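Profilin (Schizosaccharomyces pombe, PDB 3D9Y) binds actin monomers and so tunes filament assembly, also binds the lipid PIP2, and is essential for cytokinesis in fission yeast. Local coordinates at residues G46-F51 against L95-S100. Sequence-based numbering, arbitrary orientation.
Sequences GLAAGF and LCILVS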
loop_
_atom_site.group_PDB
_atom_site.type_symbol
_atom_site.label_atom_id
_atom_site.label_comp_id
_atom_site.label_asym_id
_atom_site.label_seq_id
_atom_site.Cartn_x
_atom_site.Cartn_y
_atom_site.Cartn_z
ATOM N N GLY A 46 3.303 7.624 9.584
ATOM C CA GLY A 46 2.687 8.641 8.741
ATOM C C GLY A 46 1.516 8.121 7.921
ATOM O O GLY A 46 0.461 8.759 7.843
ATOM N N LEU A 47 1.704 6.961 7.296
ATOM C CA LEU A 47 0.671 6.377 6.453
ATOM C C LEU A 47 -0.523 5.955 7.306
ATOM O O LEU A 47 -1.674 6.193 6.933
ATOM C CB LEU A 47 1.239 5.184 5.668
ATOM C CG LEU A 47 0.316 4.472 4.686
ATOM C CD1 LEU A 47 -0.109 5.392 3.553
ATOM C CD2 LEU A 47 0.980 3.220 4.129
ATOM N N ALA A 48 -0.242 5.349 8.459
ATOM C CA ALA A 48 -1.298 4.933 9.381
ATOM C C ALA A 48 -2.133 6.131 9.842
ATOM O O ALA A 48 -3.362 6.066 9.861
ATOM C CB ALA A 48 -0.707 4.185 10.573
ATOM N N ALA A 49 -1.464 7.223 10.205
ATOM C CA ALA A 49 -2.154 8.465 10.575
ATOM C C ALA A 49 -2.991 9.027 9.421
ATOM O O ALA A 49 -4.067 9.586 9.643
ATOM C CB ALA A 49 -1.153 9.502 11.055
ATOM N N GLY A 50 -2.505 8.868 8.190
ATOM C CA GLY A 50 -3.248 9.276 6.995
ATOM C C GLY A 50 -4.640 8.681 6.872
ATOM O O GLY A 50 -5.580 9.364 6.487
ATOM N N PHE A 51 -4.785 7.399 7.193
ATOM C CA PHE A 51 -6.098 6.761 7.096
ATOM C C PHE A 51 -7.089 7.350 8.105
ATOM O O PHE A 51 -8.299 7.304 7.887
ATOM C CB PHE A 51 -5.979 5.243 7.272
ATOM C CG PHE A 51 -5.373 4.560 6.087
ATOM C CD1 PHE A 51 -6.115 4.381 4.926
ATOM C CD2 PHE A 51 -4.060 4.117 6.115
ATOM C CE1 PHE A 51 -5.553 3.749 3.812
ATOM C CE2 PHE A 51 -3.503 3.476 4.995
ATOM C CZ PHE A 51 -4.246 3.310 3.857
ATOM N N LEU A 95 -6.640 -5.041 10.590
ATOM C CA LEU A 95 -5.394 -5.043 11.350
ATOM C C LEU A 95 -4.152 -4.599 10.570
ATOM O O LEU A 95 -3.102 -4.381 11.174
ATOM C CB LEU A 95 -5.153 -6.449 11.911
ATOM C CG LEU A 95 -6.268 -7.028 12.791
ATOM C CD1 LEU A 95 -5.876 -8.408 13.285
ATOM C CD2 LEU A 95 -6.601 -6.116 13.966
ATOM N N CYS A 96 -4.257 -4.461 9.243
ATOM C CA CYS A 96 -3.092 -4.127 8.410
ATOM C C CYS A 96 -3.355 -3.116 7.289
ATOM O O CYS A 96 -4.500 -2.699 7.042
ATOM C CB CYS A 96 -2.457 -5.397 7.824
ATOM S SG CYS A 96 -3.361 -6.944 8.143
ATOM N N ILE A 97 -2.259 -2.701 6.655
ATOM C CA ILE A 97 -2.286 -1.922 5.425
ATOM C C ILE A 97 -1.441 -2.635 4.367
ATOM O O ILE A 97 -0.269 -2.917 4.597
ATOM C CB ILE A 97 -1.700 -0.511 5.620
ATOM C CG1 ILE A 97 -2.439 0.248 6.727
ATOM C CG2 ILE A 97 -1.734 0.262 4.306
ATOM C CD1 ILE A 97 -1.621 1.369 7.346
ATOM N N LEU A 98 -2.045 -2.913 3.214
ATOM C CA LEU A 98 -1.322 -3.453 2.067
ATOM C C LEU A 98 -0.769 -2.274 1.260
ATOM O O LEU A 98 -1.479 -1.302 1.035
ATOM C CB LEU A 98 -2.267 -4.267 1.193
ATOM C CG LEU A 98 -3.053 -5.395 1.866
ATOM C CD1 LEU A 98 -3.856 -6.155 0.834
ATOM C CD2 LEU A 98 -2.141 -6.326 2.615
ATOM N N VAL A 99 0.499 -2.360 0.883
ATOM C CA VAL A 99 1.160 -1.351 0.067
ATOM C C VAL A 99 1.675 -2.006 -1.226
ATOM O O VAL A 99 2.558 -2.867 -1.170
ATOM C CB VAL A 99 2.330 -0.742 0.837
ATOM C CG1 VAL A 99 3.023 0.326 0.026
ATOM C CG2 VAL A 99 1.849 -0.165 2.172
ATOM N N SER A 100 1.151 -1.565 -2.371
ATOM C CA SER A 100 1.525 -2.099 -3.700
ATOM C C SER A 100 2.061 -1.013 -4.641
ATOM O O SER A 100 1.379 -0.038 -4.887
ATOM C CB SER A 100 0.293 -2.742 -4.355
ATOM O OG SER A 100 -0.075 -3.954 -3.701
#
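Ile97 reaches out from its strand into the angle between Phe51 and Leu47, one turn apart on helix 41-52, and the packing is tightest against the ring. CE2 of Phe51 lies 3.7 Å from CD1 of Ile97 and equally 3.7 Å from CG2 of Ile97, so both branches of the isoleucine crowd one ring corner, CD1 coming in obliquely. With CG1 anti to the carbonyl carbon (chi1 -57°) and CD1 extended beyond it, the longer branch also reaches the helix backbone, where CD1 of Ile97 comes within 4.1 Å of CA of Ala48. The small methyl of Ala48 suits this place because it lets the isoleucine in so close. This is the profilin fold, a central antiparallel sheet with helices packed on both faces: Ile97 and Val99 lie on the sheet face that helix 41-52 covers, while Leu98, between them, turns to the C-terminal helix 108-125. The axes of segments 46-51 and 96-100 approach to 10.4 Å and run at 110° to each other. Packing is sparser toward Val99, where a single methyl, CG2, meets CD2 of Leu47 tip to tip at 4.0 Å. CD2 of Leu47 also touches CG2 of Ile97 at 4.0 Å, these side chains sliding past each other in opposite directions. Leu47 has its CG anti to the backbone N (chi1 -178°), which swings the branched end out toward the strand. On the solvent side, Gly46 and Ala49 are exposed.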